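Local atomic coordinates of PspGI restriction endonuclease (Pyrococcus sp. GI-H, PDB entry 3BM3), a protein that probably cuts double-stranded DNA at a specific sequence as a type II restriction endonuclease, binding its substrate DNA with base flipping. Residues C[2-13]-C[69-78]. The protein carries 2 engineered substitutions. Residues are numbered along the deposited sequence; the frame is centred on the assembly and turned at random.
Sequences VRNLVIDITKKP and EYEKQVREAY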
loop_
_atom_site.group_PDB
_atom_site.type_symbol
_atom_site.label_atom_id
_atom_site.label_comp_id
_atom_site.label_asym_id
_atom_site.label_seq_id
_atom_site.Cartn_x
_atom_site.Cartn_y
_atom_site.Cartn_z
ATOM N N VAL C 2 30.938 8.678 8.812
ATOM C CA VAL C 2 30.001 9.804 8.525
ATOM C C VAL C 2 30.391 11.039 9.333
ATOM O O VAL C 2 31.072 10.925 10.358
ATOM C CB VAL C 2 28.561 9.408 8.872
ATOM C CG1 VAL C 2 28.145 8.169 8.051
ATOM C CG2 VAL C 2 28.419 9.132 10.367
ATOM N N ARG C 3 29.955 12.220 8.892
ATOM C CA ARG C 3 30.258 13.435 9.659
ATOM C C ARG C 3 29.515 13.499 10.994
ATOM O O ARG C 3 28.495 12.864 11.183
ATOM C CB ARG C 3 29.981 14.692 8.841
ATOM C CG ARG C 3 28.530 15.018 8.602
ATOM C CD ARG C 3 28.440 16.298 7.787
ATOM N NE ARG C 3 27.086 16.839 7.726
ATOM C CZ ARG C 3 26.222 16.604 6.745
ATOM N NH1 ARG C 3 26.558 15.837 5.718
ATOM N NH2 ARG C 3 25.014 17.154 6.781
ATOM N N ASN C 4 30.064 14.267 11.930
ATOM C CA ASN C 4 29.380 14.562 13.169
ATOM C C ASN C 4 28.352 15.645 12.923
ATOM O O ASN C 4 28.695 16.780 12.623
ATOM C CB ASN C 4 30.369 15.014 14.241
ATOM C CG ASN C 4 31.329 13.916 14.646
ATOM O OD1 ASN C 4 32.496 14.186 14.938
ATOM N ND2 ASN C 4 30.843 12.669 14.683
ATOM N N LEU C 5 27.078 15.289 13.033
ATOM C CA LEU C 5 26.008 16.240 12.777
ATOM C C LEU C 5 25.916 17.274 13.869
ATOM O O LEU C 5 26.154 16.976 15.029
ATOM C CB LEU C 5 24.648 15.542 12.689
ATOM C CG LEU C 5 24.516 14.511 11.574
ATOM C CD1 LEU C 5 23.217 13.677 11.765
ATOM C CD2 LEU C 5 24.591 15.209 10.223
ATOM N N VAL C 6 25.531 18.480 13.480
ATOM C CA VAL C 6 25.080 19.483 14.411
ATOM C C VAL C 6 23.591 19.258 14.495
ATOM O O VAL C 6 22.859 19.311 13.492
ATOM C CB VAL C 6 25.417 20.899 13.944
ATOM C CG1 VAL C 6 24.910 21.928 14.928
ATOM C CG2 VAL C 6 26.930 21.022 13.719
ATOM N N ILE C 7 23.159 18.913 15.683
ATOM C CA ILE C 7 21.801 18.478 15.877
ATOM C C ILE C 7 21.069 19.557 16.629
ATOM O O ILE C 7 21.459 19.921 17.739
ATOM C CB ILE C 7 21.748 17.139 16.622
ATOM C CG1 ILE C 7 22.368 16.060 15.719
ATOM C CG2 ILE C 7 20.298 16.802 16.966
ATOM C CD1 ILE C 7 22.842 14.844 16.417
ATOM N N ASP C 8 20.017 20.077 16.016
ATOM C CA ASP C 8 19.178 21.072 16.640
ATOM C C ASP C 8 17.957 20.370 17.176
ATOM O O ASP C 8 17.075 20.012 16.435
ATOM C CB ASP C 8 18.784 22.130 15.598
ATOM C CG ASP C 8 17.818 23.165 16.148
ATOM O OD1 ASP C 8 17.354 23.011 17.297
ATOM O OD2 ASP C 8 17.531 24.119 15.415
ATOM N N ILE C 9 17.906 20.177 18.493
ATOM C CA ILE C 9 16.824 19.406 19.098
ATOM C C ILE C 9 15.490 20.141 19.123
ATOM O O ILE C 9 14.502 19.559 19.531
ATOM C CB ILE C 9 17.166 18.917 20.521
ATOM C CG1 ILE C 9 17.462 20.107 21.447
ATOM C CG2 ILE C 9 18.310 17.879 20.451
ATOM C CD1 ILE C 9 17.209 19.800 22.899
ATOM N N THR C 10 15.452 21.399 18.683
ATOM C CA THR C 10 14.184 22.115 18.559
ATOM C C THR C 10 13.480 21.791 17.229
ATOM O O THR C 10 12.357 22.228 16.997
ATOM C CB THR C 10 14.365 23.633 18.678
ATOM O OG1 THR C 10 15.036 24.131 17.528
ATOM C CG2 THR C 10 15.161 23.996 19.969
ATOM N N LYS C 11 14.146 21.046 16.359
ATOM C CA LYS C 11 13.518 20.557 15.111
ATOM C C LYS C 11 12.925 19.168 15.321
ATOM O O LYS C 11 13.188 18.533 16.334
ATOM C CB LYS C 11 14.540 20.488 13.985
ATOM C CG LYS C 11 15.109 21.803 13.592
ATOM C CD LYS C 11 16.123 21.616 12.500
ATOM C CE LYS C 11 16.609 22.933 11.950
ATOM N NZ LYS C 11 17.718 22.727 10.951
ATOM N N LYS C 12 12.113 18.716 14.363
ATOM C CA LYS C 12 11.689 17.321 14.350
ATOM C C LYS C 12 12.991 16.524 14.228
ATOM O O LYS C 12 13.936 16.955 13.557
ATOM C CB LYS C 12 10.737 17.007 13.197
ATOM C CG LYS C 12 9.329 17.575 13.332
ATOM C CD LYS C 12 8.470 17.214 12.119
ATOM C CE LYS C 12 7.088 17.827 12.243
ATOM N NZ LYS C 12 6.546 18.268 10.925
ATOM N N PRO C 13 13.087 15.397 14.929
ATOM C CA PRO C 13 14.366 14.690 14.950
ATOM C C PRO C 13 14.923 14.369 13.568
ATOM O O PRO C 13 16.092 14.563 13.299
ATOM C CB PRO C 13 14.058 13.394 15.721
ATOM C CG PRO C 13 12.584 13.350 15.918
ATOM C CD PRO C 13 12.049 14.731 15.729
ATOM N N GLU C 69 23.846 5.544 10.872
ATOM C CA GLU C 69 24.830 6.253 11.666
ATOM C C GLU C 69 24.320 7.622 12.034
ATOM O O GLU C 69 24.475 8.067 13.166
ATOM C CB GLU C 69 26.148 6.393 10.907
ATOM C CG GLU C 69 26.864 5.067 10.657
ATOM C CD GLU C 69 28.145 5.243 9.835
ATOM O OE1 GLU C 69 29.043 5.975 10.300
ATOM O OE2 GLU C 69 28.270 4.635 8.733
ATOM N N TYR C 70 23.718 8.304 11.077
ATOM C CA TYR C 70 23.117 9.607 11.359
ATOM C C TYR C 70 21.936 9.474 12.307
ATOM O O TYR C 70 21.789 10.253 13.235
ATOM C CB TYR C 70 22.668 10.282 10.086
ATOM C CG TYR C 70 23.792 10.798 9.219
ATOM C CD1 TYR C 70 24.973 11.292 9.770
ATOM C CD2 TYR C 70 23.676 10.815 7.832
ATOM C CE1 TYR C 70 25.991 11.766 8.963
ATOM C CE2 TYR C 70 24.688 11.285 7.033
ATOM C CZ TYR C 70 25.830 11.781 7.598
ATOM O OH TYR C 70 26.866 12.273 6.830
ATOM N N GLU C 71 21.117 8.463 12.077
ATOM C CA GLU C 71 19.953 8.218 12.937
ATOM C C GLU C 71 20.418 8.035 14.377
ATOM O O GLU C 71 19.796 8.523 15.304
ATOM C CB GLU C 71 19.256 6.953 12.485
ATOM C CG GLU C 71 17.945 6.693 13.176
ATOM C CD GLU C 71 17.340 5.384 12.771
ATOM O OE1 GLU C 71 17.856 4.342 13.211
ATOM O OE2 GLU C 71 16.362 5.394 12.010
ATOM N N LYS C 72 21.526 7.314 14.559
ATOM C CA LYS C 72 22.069 7.033 15.893
ATOM C C LYS C 72 22.520 8.324 16.543
ATOM O O LYS C 72 22.247 8.584 17.717
ATOM C CB LYS C 72 23.239 6.072 15.778
ATOM C CG LYS C 72 23.872 5.718 17.092
ATOM C CD LYS C 72 24.902 4.622 16.886
ATOM C CE LYS C 72 25.636 4.330 18.164
ATOM N NZ LYS C 72 24.677 3.943 19.234
ATOM N N GLN C 73 23.191 9.178 15.781
ATOM C CA GLN C 73 23.574 10.475 16.321
ATOM C C GLN C 73 22.377 11.279 16.790
ATOM O O GLN C 73 22.380 11.880 17.867
ATOM C CB GLN C 73 24.313 11.292 15.274
ATOM C CG GLN C 73 25.680 10.748 14.948
ATOM C CD GLN C 73 26.408 11.635 13.997
ATOM O OE1 GLN C 73 26.323 12.865 14.094
ATOM N NE2 GLN C 73 27.094 11.034 13.052
ATOM N N VAL C 74 21.349 11.303 15.956
ATOM C CA VAL C 74 20.146 12.050 16.251
ATOM C C VAL C 74 19.425 11.433 17.451
ATOM O O VAL C 74 18.992 12.134 18.363
ATOM C CB VAL C 74 19.235 12.110 15.034
ATOM C CG1 VAL C 74 17.890 12.718 15.407
ATOM C CG2 VAL C 74 19.873 12.932 13.967
ATOM N N ARG C 75 19.357 10.109 17.485
ATOM C CA ARG C 75 18.761 9.408 18.604
ATOM C C ARG C 75 19.423 9.802 19.916
ATOM O O ARG C 75 18.763 10.189 20.904
ATOM C CB ARG C 75 18.895 7.898 18.404
ATOM C CG ARG C 75 18.219 7.124 19.535
ATOM C CD ARG C 75 18.368 5.635 19.342
ATOM N NE ARG C 75 17.498 5.171 18.278
ATOM C CZ ARG C 75 17.882 4.834 17.052
ATOM N NH1 ARG C 75 19.160 4.875 16.697
ATOM N NH2 ARG C 75 16.979 4.452 16.181
ATOM N N GLU C 76 20.746 9.719 19.930
ATOM C CA GLU C 76 21.471 10.053 21.148
ATOM C C GLU C 76 21.189 11.482 21.606
ATOM O O GLU C 76 21.006 11.741 22.800
ATOM C CB GLU C 76 22.969 9.778 20.962
ATOM C CG GLU C 76 23.244 8.293 20.802
ATOM C CD GLU C 76 24.712 7.957 20.587
ATOM O OE1 GLU C 76 25.558 8.883 20.454
ATOM O OE2 GLU C 76 25.017 6.745 20.528
ATOM N N ALA C 77 21.123 12.417 20.671
ATOM C CA ALA C 77 20.892 13.815 21.005
ATOM C C ALA C 77 19.516 13.993 21.595
ATOM O O ALA C 77 19.364 14.700 22.607
ATOM C CB ALA C 77 21.074 14.712 19.762
ATOM N N TYR C 78 18.510 13.360 20.978
ATOM C CA TYR C 78 17.128 13.490 21.452
ATOM C C TYR C 78 16.909 12.763 22.773
ATOM O O TYR C 78 16.164 13.238 23.612
ATOM C CB TYR C 78 16.113 13.082 20.393
ATOM C CG TYR C 78 15.906 14.199 19.422
ATOM C CD1 TYR C 78 16.844 14.459 18.426
ATOM C CD2 TYR C 78 14.796 15.029 19.502
ATOM C CE1 TYR C 78 16.672 15.507 17.537
ATOM C CE2 TYR C 78 14.604 16.085 18.597
ATOM C CZ TYR C 78 15.556 16.318 17.623
ATOM O OH TYR C 78 15.403 17.354 16.728
#
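From V2 to I7 the N-terminal arm runs extended along helix 52-80 in the helix's own direction, then a turn at D8-K11 brings P13 back beside V74. Q73 pins the arm with both ends of its amide: NE2 gives a nearly straight hydrogen bond (172°) to R3 O at 3.0 Å, lying in the amide plane, while OE1 takes the backbone N of L5 at 2.8 Å. Beside it L5 CD1 rests 3.6 Å from Y70 CD1, and V2 CB packs near Y70 CE1 while R3 O lies at that ring's edge; the Y70 hydroxyl is held by E26 of helix 20-31. I7 sets CG2 against A77 CB at 3.6 Å and, with chi1 at -66°, sends its CG1 branch back along the helix, where CD1 meets Q73 O. This helical stretch belongs to the EcoRII C-terminal family region (PDDEXK clan). The bend is a type I beta turn begun by an Asx turn, in which D8 OD1 accepts from T10 N and T10 OG1 on one face of its carboxylate. Y78 reaches into this bend, its ring sandwiched by two CH-pi contacts: P13 CB lies 3.8 Å from the Y78 ring centroid, and I9 CG2 covers the opposite face. Y78 OH donates to K11 O at a short 2.5 Å, coming from above the carbonyl plane, and neighbouring K12 packs on a DNA phosphate.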